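Local coordinates for S-M checkpoint control protein rad4 (Schizosaccharomyces pombe, PDB 4BU0), which couples S phase to mitosis as a DNA replication and checkpoint adaptor, its first two BRCT domains, present here, binding phosphorylated Crb2, at residues A60-P65 against V177-Y182; H141-T146 against V165-Q170; C13-D18 against L47-F52; K5-F10 against E73-L78. One frame throughout, in Å; residues are numbered along the deposited sequence. Where two conformers were deposited one is given.

Interaction 1: A60-P65 against V177-Y182; sequences AAKSRP and VLEPQY
The ammonium NZ of Lys62 is gripped by three partners, the closest being the phenol OH of Tyr182 at 2.7 Å. Water 1 and, through a weak and long salt bridge of 3.5 Å from NZ, the carboxylate oxygen OE2 of Glu179 are the others. Water 1 accepts from the ammonium and donates to the same OE2, 2.7 Å away, so the ion pair is partly bridged by water. Lys62 gets there by running CG anti to the backbone N (chi1 -166°) and bending at chi3, which carries NZ to the edge of the Tyr182 ring, in the plane of that ring; its chain meets both Glu179 and Tyr182 at about a right angle. The other carboxylate oxygen, OE1 of Glu179, receives the amide NE2 of Gln181 at 2.9 Å, which comes from above the carboxylate plane, while CG of Gln181 lies over the centre of the tyrosine ring. Losing the carboxylate of Glu179 to an alanine would probably leave the lysine charge without its counter-ion and the Gln181 amide without the acceptor that fixes its rotation. Nearer the backbones, the methyl CB of Ala61 packs 3.8 Å from the carbonyl O of Val177. The contact joins helix 55-63 in the first BRCT repeat to the loop after helix 166-174 in the second, at the inter-repeat interface of a tandem BRCT pair.

Interaction 2: H141-T146 against V165-Q170; sequences HLIAGT and VEWLWQ
The imidazole of His141 lies nearly flat on the six-membered ring of Trp167 in an offset stack, with centroids 4.0 Å apart and planes inclined by 16°. CZ2 of the indole sits over the centre of the imidazole, 3.4 Å from NE2 of His141, whereas CD2 of the histidine falls toward the rim of the indole face. Although the planes are almost parallel, the two side chains run across each other at about a right angle. Trp167 turns its indole back toward the strand with CG anti to the backbone N (chi1 165°), and its NE1 is then held by the carbonyl O of Leu178. Ile143, two residues along from the histidine on the same side of strand 141-144, approaches the indole differently: its CD1 meets the ring edge near the plane, 4.1 Å from CZ3 of Trp167. The same CD1 touches CB of Leu168, and the other branch, CG2 of Ile143, packs 3.6 Å from CA of Val165. Beyond these apolar contacts water 2 links the two backbones, donating to the carbonyl O of Ala144 and accepting from N of Val165. Ile120 of helix 116-126 packs on Ile143, Val165 and Leu168. An inner strand of a parallel four-stranded sheet, packed against the helix that follows edge strand 161-163, forms part of the core of the BRCT fold, here in the second repeat.

Interaction 3: C13-D18 against L47-F52; sequences CCTSID and LIAGDF
Thr15 lays its methyl CG2 against CB of Ala49, 3.6 Å away, and the same methyl borders the isobutyl end of Leu47, whose CD1 also reaches CB of Cys13. With CG2 lodged between the backbone N and the carbonyl carbon, OG1 lies anti to that N (chi1 -173°); this hydroxyl is hydrogen-bonded to Thr54 and to a modified side chain of the bound peptide. On the face that carries Cys14 and Ile48, SG of Cys14 meets CB of Ile48; from the loop beyond the strand, CD1 of Ile17 reaches CG2 of Ile48. Three backbone bonds of 2.8 Å join the parallel strands: N of Ile48 to O of Cys13, N of Thr15 to O of Ile48, and N of Gly50 to O of Thr15. A CB on Gly50 would collide with the carbonyl O of Ser16, so the close approach here is probably possible only without a side chain. Where the strands end, water 3 connects OG of Ser16 with OD2 of Asp51. The paired strands are thus likely to fix the positions of Thr15 OG1 and Ser16 N, both bonded to the peptide's modified side chain, consistent with the phosphate-binding pocket by which BRCT domains read a phosphorylated peptide.

Interaction 4: K5-F10 against E73-L78; sequences KPLKGF and EWIPVL
Leu7 and Phe10 both carry CG anti to the carbonyl carbon (chi1 -64° and -77°), and Trp74 has CG anti to the backbone N (chi1 175°), which together bring the two loop side chains against the N-terminal part of helix 74-83. Leu7 then reaches into the helix with both branches. Its CD1 is 3.5 Å from CD1 of Ile75, while CD2 meets CD2 of Leu78 at 3.7 Å, the two leucines approaching tip to tip. CD2 of Leu7 also lies over the centre of the Phe10 ring, 3.6 Å above its plane, so the leucine touches both the phenylalanine and the helix. Phe10 and Trp74 run obliquely to each other: CD2 of the phenylalanine comes to the edge of the indole, near its plane, at 3.8 Å from CH2 of Trp74. One face of that indole is overlaid toward its rim by CD1 of Ile75. Replacing Leu7 with an alanine would probably open a gap beside Ile75 and Leu78 and lose the methyl contact on one face of Phe10. The loop is folded by two successive turns, type I from Lys5 to Lys8 and type II from Leu7 to Phe10, the second closed by a bond of 2.9 Å from N of Phe10 to O of Leu7. Trp74 NE1 is bonded to the carbonyl O of Leu92, and His46 stacks on Phe10. Ile12 of strand 11-15 touches Leu7, Trp74 and Ile75, so the loop leading into that strand packs with it against helix 74-83 in the first BRCT repeat.

Overall arrangement
Interactions 3 and 4 lie in the first BRCT repeat, interaction 2 in the second, and interaction 1 joins the two. Along the chain, interaction 3 is nested within the loop closed by interaction 4, and interaction 2 within that closed by interaction 1. Interactions 3 and 4 have centres about 16 Å apart and meet where Ile48 packs on Ile75. The centre of interaction 1 is about 15 Å from those of interactions 2 and 3; Val177 packs on Trp167 and on Phe52, and Phe52 also touches His141, so that side chains of both repeats pack together at the interface. Interactions 2 and 4 are farthest apart, about 35 Å between centres. Each repeat has a four-stranded parallel sheet, and residues of interaction 3 bind the peptide.

Interaction 1: A60-P65 against V177-Y182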
# COMPACT_ATOMS: atom_id res chain seq x y z
N ALA A 60 -3.38 10.93 0.33
CA ALA A 60 -3.32 10.72 -1.10
C ALA A 60 -4.41 9.77 -1.58
O ALA A 60 -5.03 10.03 -2.61
CB ALA A 60 -1.94 10.16 -1.49
N ALA A 61 -4.68 8.68 -0.81
CA ALA A 61 -5.70 7.71 -1.22
C ALA A 61 -7.09 8.29 -1.21
O ALA A 61 -7.91 7.90 -2.03
CB ALA A 61 -5.67 6.50 -0.29
N LYS A 62 -7.36 9.20 -0.29
CA LYS A 62 -8.70 9.75 -0.15
C LYS A 62 -8.93 10.97 -1.04
O LYS A 62 -9.98 11.07 -1.68
CB LYS A 62 -8.92 10.13 1.31
CG LYS A 62 -10.38 10.40 1.68
CD LYS A 62 -10.53 10.70 3.17
CE LYS A 62 -10.87 9.45 3.95
NZ LYS A 62 -11.01 9.71 5.41
N SER A 63 -7.95 11.89 -1.10
CA SER A 63 -8.13 13.20 -1.74
C SER A 63 -7.29 13.52 -2.98
O SER A 63 -7.59 14.51 -3.66
CB SER A 63 -7.82 14.29 -0.71
OG SER A 63 -8.36 14.01 0.57
N ARG A 64 -6.21 12.76 -3.27
CA ARG A 64 -5.35 13.13 -4.39
C ARG A 64 -5.03 11.94 -5.33
O ARG A 64 -3.87 11.50 -5.37
CB ARG A 64 -4.05 13.77 -3.86
CG ARG A 64 -4.22 15.12 -3.13
CD ARG A 64 -4.63 16.27 -4.05
NE ARG A 64 -3.67 16.42 -5.16
CZ ARG A 64 -2.60 17.20 -5.12
NH1 ARG A 64 -2.35 17.96 -4.06
NH2 ARG A 64 -1.77 17.24 -6.16
N PRO A 65 -5.98 11.49 -6.18
CA PRO A 65 -5.70 10.37 -7.10
C PRO A 65 -4.69 10.69 -8.19
O PRO A 65 -4.18 9.77 -8.83
CB PRO A 65 -7.07 10.05 -7.71
CG PRO A 65 -7.83 11.34 -7.60
CD PRO A 65 -7.39 11.94 -6.30
N VAL A 177 -4.83 1.29 -0.97
CA VAL A 177 -5.58 0.76 0.16
C VAL A 177 -6.51 1.83 0.65
O VAL A 177 -6.06 2.94 0.97
CB VAL A 177 -4.62 0.33 1.29
CG1 VAL A 177 -5.39 -0.04 2.57
CG2 VAL A 177 -3.74 -0.83 0.82
N LEU A 178 -7.80 1.50 0.71
CA LEU A 178 -8.79 2.45 1.25
C LEU A 178 -9.04 2.16 2.72
O LEU A 178 -8.82 1.05 3.21
CB LEU A 178 -10.10 2.39 0.46
CG LEU A 178 -9.92 2.66 -1.03
CD1 LEU A 178 -11.24 2.47 -1.81
CD2 LEU A 178 -9.34 4.06 -1.29
N GLU A 179 -9.52 3.18 3.44
CA GLU A 179 -9.74 3.07 4.88
C GLU A 179 -10.92 2.14 5.18
O GLU A 179 -11.90 2.08 4.42
CB GLU A 179 -9.92 4.46 5.51
CG GLU A 179 -8.57 5.16 5.62
CD GLU A 179 -8.67 6.57 6.18
OE1 GLU A 179 -9.14 6.71 7.33
OE2 GLU A 179 -8.33 7.53 5.45
N PRO A 180 -10.83 1.42 6.31
CA PRO A 180 -11.81 0.35 6.59
C PRO A 180 -13.20 0.83 7.03
O PRO A 180 -14.15 0.08 6.84
CB PRO A 180 -11.15 -0.43 7.74
CG PRO A 180 -10.34 0.64 8.48
CD PRO A 180 -9.74 1.43 7.31
N GLN A 181 -13.30 2.02 7.64
CA GLN A 181 -14.60 2.46 8.17
C GLN A 181 -15.65 2.66 7.08
O GLN A 181 -16.85 2.71 7.38
CB GLN A 181 -14.45 3.74 9.02
CG GLN A 181 -13.96 4.97 8.27
CD GLN A 181 -12.45 5.11 8.22
OE1 GLN A 181 -11.71 4.13 8.35
NE2 GLN A 181 -11.97 6.35 8.08
N TYR A 182 -15.21 2.73 5.82
CA TYR A 182 -16.16 2.90 4.72
C TYR A 182 -16.71 1.57 4.21
O TYR A 182 -17.58 1.56 3.33
CB TYR A 182 -15.48 3.66 3.57
CG TYR A 182 -14.96 4.99 4.03
CD1 TYR A 182 -15.82 6.00 4.46
CD2 TYR A 182 -13.59 5.22 4.15
CE1 TYR A 182 -15.34 7.21 4.93
CE2 TYR A 182 -13.10 6.44 4.59
CZ TYR A 182 -13.98 7.43 5.00
OH TYR A 182 -13.50 8.63 5.45
O HOH W 1 -8.31 10.02 6.36

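Interaction 2: H141-T146 against V165-Q170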
# COMPACT_ATOMS: atom_id res chain seq x y z
N HIS A 141 -6.20 -6.94 7.58
CA HIS A 141 -7.59 -6.88 7.17
C HIS A 141 -8.20 -8.24 7.19
O HIS A 141 -7.64 -9.15 6.59
CB HIS A 141 -7.75 -6.34 5.73
CG HIS A 141 -7.20 -4.95 5.54
ND1 HIS A 141 -5.83 -4.72 5.41
CD2 HIS A 141 -7.85 -3.75 5.53
CE1 HIS A 141 -5.69 -3.40 5.28
NE2 HIS A 141 -6.88 -2.78 5.35
N LEU A 142 -9.35 -8.36 7.85
CA LEU A 142 -10.14 -9.57 7.77
C LEU A 142 -11.35 -9.27 6.89
O LEU A 142 -12.14 -8.42 7.26
CB LEU A 142 -10.60 -9.99 9.19
CG LEU A 142 -11.58 -11.17 9.20
CD1 LEU A 142 -10.93 -12.43 8.72
CD2 LEU A 142 -12.18 -11.38 10.60
N ILE A 143 -11.46 -9.94 5.74
CA ILE A 143 -12.64 -9.76 4.88
C ILE A 143 -13.66 -10.77 5.34
O ILE A 143 -13.38 -11.99 5.30
CB ILE A 143 -12.27 -9.93 3.40
CG1 ILE A 143 -11.21 -8.88 2.95
CG2 ILE A 143 -13.57 -9.82 2.56
CD1 ILE A 143 -10.68 -9.15 1.54
N ALA A 144 -14.83 -10.30 5.77
CA ALA A 144 -15.82 -11.18 6.36
C ALA A 144 -17.10 -11.21 5.55
O ALA A 144 -17.54 -10.17 5.08
CB ALA A 144 -16.14 -10.69 7.77
N GLY A 145 -17.64 -12.41 5.36
CA GLY A 145 -18.93 -12.55 4.67
C GLY A 145 -20.08 -12.24 5.60
O GLY A 145 -21.13 -11.75 5.16
N THR A 146 -19.90 -12.53 6.91
CA THR A 146 -20.88 -12.26 7.98
C THR A 146 -20.14 -11.86 9.24
O THR A 146 -18.99 -12.25 9.41
CB THR A 146 -21.79 -13.47 8.26
OG1 THR A 146 -21.00 -14.58 8.68
CG2 THR A 146 -22.70 -13.84 7.09
N VAL A 165 -16.02 -7.42 1.32
CA VAL A 165 -15.14 -7.61 0.18
C VAL A 165 -15.07 -6.36 -0.73
O VAL A 165 -14.12 -6.20 -1.48
CB VAL A 165 -15.49 -8.90 -0.59
CG1 VAL A 165 -16.84 -8.78 -1.30
CG2 VAL A 165 -14.36 -9.31 -1.55
N GLU A 166 -16.08 -5.48 -0.67
CA GLU A 166 -16.07 -4.26 -1.46
C GLU A 166 -14.83 -3.41 -1.16
O GLU A 166 -14.35 -2.70 -2.03
CB GLU A 166 -17.35 -3.48 -1.17
CG GLU A 166 -17.63 -2.32 -2.13
CD GLU A 166 -17.82 -2.63 -3.61
OE1 GLU A 166 -17.97 -3.81 -3.99
OE2 GLU A 166 -17.71 -1.67 -4.40
N TRP A 167 -14.26 -3.55 0.05
CA TRP A 167 -13.00 -2.87 0.35
C TRP A 167 -11.92 -3.27 -0.65
O TRP A 167 -11.14 -2.44 -1.12
CB TRP A 167 -12.53 -3.21 1.78
CG TRP A 167 -11.09 -2.84 2.01
CD1 TRP A 167 -10.60 -1.60 2.31
CD2 TRP A 167 -9.96 -3.72 1.94
NE1 TRP A 167 -9.22 -1.63 2.38
CE2 TRP A 167 -8.80 -2.93 2.15
CE3 TRP A 167 -9.81 -5.10 1.72
CZ2 TRP A 167 -7.51 -3.47 2.11
CZ3 TRP A 167 -8.53 -5.64 1.69
CH2 TRP A 167 -7.40 -4.83 1.88
N LEU A 168 -11.84 -4.59 -0.90
CA LEU A 168 -10.84 -5.08 -1.82
C LEU A 168 -11.08 -4.61 -3.24
O LEU A 168 -10.14 -4.15 -3.90
CB LEU A 168 -10.85 -6.63 -1.76
CG LEU A 168 -9.87 -7.33 -2.72
CD1 LEU A 168 -8.42 -7.00 -2.38
CD2 LEU A 168 -10.07 -8.86 -2.65
N TRP A 169 -12.31 -4.70 -3.69
CA TRP A 169 -12.58 -4.30 -5.05
C TRP A 169 -12.35 -2.83 -5.28
O TRP A 169 -11.77 -2.48 -6.24
CB TRP A 169 -13.98 -4.73 -5.48
CG TRP A 169 -14.34 -6.18 -5.27
CD1 TRP A 169 -15.51 -6.64 -4.82
CD2 TRP A 169 -13.53 -7.33 -5.51
NE1 TRP A 169 -15.49 -8.00 -4.73
CE2 TRP A 169 -14.28 -8.43 -5.16
CE3 TRP A 169 -12.24 -7.54 -5.98
CZ2 TRP A 169 -13.78 -9.71 -5.25
CZ3 TRP A 169 -11.79 -8.81 -6.07
CH2 TRP A 169 -12.54 -9.85 -5.70
N GLN A 170 -12.82 -2.01 -4.35
CA GLN A 170 -12.61 -0.57 -4.55
C GLN A 170 -11.13 -0.18 -4.38
O GLN A 170 -10.69 0.76 -5.04
CB GLN A 170 -13.51 0.25 -3.62
CG GLN A 170 -14.96 0.16 -4.09
CD GLN A 170 -15.83 1.25 -3.46
OE1 GLN A 170 -15.36 2.33 -3.09
NE2 GLN A 170 -17.13 0.95 -3.34
O HOH W 2 -17.84 -9.53 2.24

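Interaction 3: C13-D18 against L47-F52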
# COMPACT_ATOMS: atom_id res chain seq x y z
N CYS A 13 7.87 13.06 -2.36
CA CYS A 13 7.70 13.00 -0.91
C CYS A 13 7.76 11.52 -0.54
O CYS A 13 7.37 10.70 -1.37
CB CYS A 13 6.36 13.62 -0.55
SG CYS A 13 6.02 13.74 1.22
N CYS A 14 8.26 11.18 0.67
CA CYS A 14 8.29 9.79 1.16
C CYS A 14 7.36 9.61 2.32
O CYS A 14 7.14 10.55 3.12
CB CYS A 14 9.70 9.37 1.58
SG CYS A 14 10.90 9.31 0.24
N THR A 15 6.86 8.37 2.50
CA THR A 15 6.11 8.01 3.70
C THR A 15 6.56 6.62 4.12
O THR A 15 6.63 5.71 3.29
CB THR A 15 4.59 8.16 3.57
OG1 THR A 15 4.01 7.94 4.86
CG2 THR A 15 3.95 7.21 2.56
N SER A 16 6.91 6.46 5.43
CA SER A 16 7.37 5.19 5.99
C SER A 16 8.54 4.58 5.22
O SER A 16 8.57 3.38 4.91
CB SER A 16 6.23 4.18 6.08
OG SER A 16 5.42 4.51 7.20
N ILE A 17 9.55 5.42 4.92
CA ILE A 17 10.78 5.02 4.28
C ILE A 17 11.86 5.26 5.33
O ILE A 17 11.90 6.36 5.88
CB ILE A 17 11.05 5.75 2.94
CG1 ILE A 17 9.88 5.53 1.93
CG2 ILE A 17 12.39 5.30 2.34
CD1 ILE A 17 9.74 4.07 1.38
N ASP A 18 12.69 4.25 5.60
CA ASP A 18 13.77 4.35 6.60
C ASP A 18 14.77 5.45 6.21
O ASP A 18 14.94 5.74 5.02
CB ASP A 18 14.48 3.00 6.74
CG ASP A 18 13.65 1.87 7.33
OD1 ASP A 18 12.53 2.15 7.83
OD2 ASP A 18 14.12 0.71 7.32
N LEU A 47 4.44 10.15 -4.43
CA LEU A 47 4.63 9.78 -3.04
C LEU A 47 5.24 8.39 -3.01
O LEU A 47 4.61 7.43 -3.46
CB LEU A 47 3.28 9.82 -2.27
CG LEU A 47 3.30 9.38 -0.82
CD1 LEU A 47 4.08 10.41 0.07
CD2 LEU A 47 1.85 9.23 -0.29
N ILE A 48 6.47 8.31 -2.50
CA ILE A 48 7.18 7.03 -2.40
C ILE A 48 6.77 6.46 -1.04
O ILE A 48 7.02 7.08 -0.02
CB ILE A 48 8.70 7.25 -2.56
CG1 ILE A 48 8.99 7.79 -4.01
CG2 ILE A 48 9.46 5.92 -2.28
CD1 ILE A 48 10.41 8.30 -4.16
N ALA A 49 6.10 5.30 -1.04
CA ALA A 49 5.54 4.77 0.20
C ALA A 49 6.08 3.41 0.60
O ALA A 49 6.23 2.53 -0.26
CB ALA A 49 4.03 4.66 0.04
N GLY A 50 6.31 3.24 1.91
CA GLY A 50 6.78 1.98 2.47
C GLY A 50 5.74 1.26 3.30
O GLY A 50 6.01 0.20 3.85
N ASP A 51 4.52 1.86 3.38
CA ASP A 51 3.38 1.37 4.15
C ASP A 51 2.14 2.13 3.72
O ASP A 51 2.26 3.23 3.18
CB ASP A 51 3.63 1.59 5.66
CG ASP A 51 2.74 0.78 6.59
OD1 ASP A 51 2.07 -0.17 6.11
OD2 ASP A 51 2.79 1.02 7.82
N PHE A 52 0.96 1.57 3.98
CA PHE A 52 -0.30 2.23 3.68
C PHE A 52 -0.87 2.90 4.93
O PHE A 52 -1.75 3.75 4.81
CB PHE A 52 -1.34 1.22 3.13
CG PHE A 52 -1.67 0.13 4.13
CD1 PHE A 52 -2.68 0.31 5.06
CD2 PHE A 52 -0.97 -1.06 4.15
CE1 PHE A 52 -2.95 -0.68 6.03
CE2 PHE A 52 -1.24 -2.05 5.10
CZ PHE A 52 -2.23 -1.85 6.03
O HOH W 3 4.67 2.65 8.95
O HOH W 4 7.89 0.82 6.68

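Interaction 4: K5-F10 against E73-L78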
# COMPACT_ATOMS: atom_id res chain seq x y z
N LYS A 5 18.46 16.84 -16.13
CA LYS A 5 17.29 17.11 -15.30
C LYS A 5 16.04 16.37 -15.84
O LYS A 5 14.99 17.02 -16.05
CB LYS A 5 17.03 18.62 -15.11
CG LYS A 5 18.27 19.45 -14.75
CD LYS A 5 18.92 19.08 -13.41
CE LYS A 5 20.36 18.65 -13.60
NZ LYS A 5 20.47 17.18 -13.80
N PRO A 6 16.06 15.02 -15.96
CA PRO A 6 14.86 14.31 -16.42
C PRO A 6 13.66 14.50 -15.51
O PRO A 6 12.53 14.37 -16.00
CB PRO A 6 15.25 12.82 -16.39
CG PRO A 6 16.72 12.80 -16.30
CD PRO A 6 17.18 14.08 -15.70
N LEU A 7 13.89 14.74 -14.18
CA LEU A 7 12.77 14.89 -13.25
C LEU A 7 12.43 16.34 -12.94
O LEU A 7 11.75 16.60 -11.95
CB LEU A 7 13.00 14.10 -11.94
CG LEU A 7 13.10 12.58 -12.10
CD1 LEU A 7 13.09 11.92 -10.72
CD2 LEU A 7 11.92 12.00 -12.93
N LYS A 8 12.83 17.29 -13.81
CA LYS A 8 12.39 18.68 -13.62
C LYS A 8 10.85 18.73 -13.58
O LYS A 8 10.20 18.05 -14.39
CB LYS A 8 12.92 19.55 -14.77
CG LYS A 8 12.51 21.03 -14.63
CD LYS A 8 13.25 21.91 -15.63
CE LYS A 8 12.95 23.37 -15.38
NZ LYS A 8 13.62 24.26 -16.38
N GLY A 9 10.31 19.42 -12.59
CA GLY A 9 8.86 19.52 -12.44
C GLY A 9 8.27 18.47 -11.52
O GLY A 9 7.11 18.60 -11.10
N PHE A 10 9.03 17.39 -11.22
CA PHE A 10 8.54 16.40 -10.26
C PHE A 10 8.75 16.90 -8.85
O PHE A 10 9.75 17.57 -8.58
CB PHE A 10 9.29 15.06 -10.43
CG PHE A 10 8.89 14.20 -11.59
CD1 PHE A 10 9.08 14.65 -12.90
CD2 PHE A 10 8.44 12.90 -11.39
CE1 PHE A 10 8.73 13.84 -13.98
CE2 PHE A 10 8.11 12.08 -12.48
CZ PHE A 10 8.25 12.56 -13.76
N GLU A 73 11.97 1.48 -4.89
CA GLU A 73 13.00 1.16 -5.88
C GLU A 73 12.96 2.10 -7.09
O GLU A 73 13.91 2.11 -7.88
CB GLU A 73 12.87 -0.31 -6.34
CG GLU A 73 11.88 -0.57 -7.48
CD GLU A 73 10.71 -1.52 -7.30
OE1 GLU A 73 10.87 -2.56 -6.62
OE2 GLU A 73 9.64 -1.26 -7.91
N TRP A 74 11.85 2.88 -7.27
CA TRP A 74 11.75 3.72 -8.44
C TRP A 74 12.94 4.65 -8.67
O TRP A 74 13.58 4.58 -9.72
CB TRP A 74 10.44 4.53 -8.40
CG TRP A 74 10.32 5.51 -9.52
CD1 TRP A 74 10.54 5.28 -10.85
CD2 TRP A 74 10.01 6.90 -9.39
NE1 TRP A 74 10.38 6.46 -11.57
CE2 TRP A 74 10.04 7.46 -10.70
CE3 TRP A 74 9.66 7.73 -8.31
CZ2 TRP A 74 9.80 8.82 -10.94
CZ3 TRP A 74 9.37 9.07 -8.56
CH2 TRP A 74 9.46 9.60 -9.86
N ILE A 75 13.23 5.51 -7.71
CA ILE A 75 14.29 6.51 -7.92
C ILE A 75 15.67 5.83 -8.08
O ILE A 75 16.37 6.16 -9.04
CB ILE A 75 14.27 7.58 -6.82
CG1 ILE A 75 13.04 8.53 -6.97
CG2 ILE A 75 15.61 8.35 -6.79
CD1 ILE A 75 13.02 9.39 -8.30
N PRO A 76 16.07 4.87 -7.23
CA PRO A 76 17.37 4.23 -7.48
C PRO A 76 17.47 3.56 -8.85
O PRO A 76 18.52 3.66 -9.49
CB PRO A 76 17.44 3.19 -6.35
CG PRO A 76 16.68 3.84 -5.23
CD PRO A 76 15.47 4.41 -5.96
N VAL A 77 16.37 2.92 -9.35
CA VAL A 77 16.44 2.27 -10.65
C VAL A 77 16.54 3.33 -11.78
O VAL A 77 17.34 3.19 -12.72
CB VAL A 77 15.26 1.29 -10.87
CG1 VAL A 77 15.21 0.78 -12.31
CG2 VAL A 77 15.36 0.10 -9.90
N LEU A 78 15.72 4.39 -11.71
CA LEU A 78 15.78 5.42 -12.75
C LEU A 78 17.15 6.13 -12.73
O LEU A 78 17.76 6.34 -13.79
CB LEU A 78 14.66 6.43 -12.50
CG LEU A 78 14.68 7.67 -13.38
CD1 LEU A 78 14.45 7.28 -14.88
CD2 LEU A 78 13.60 8.65 -12.92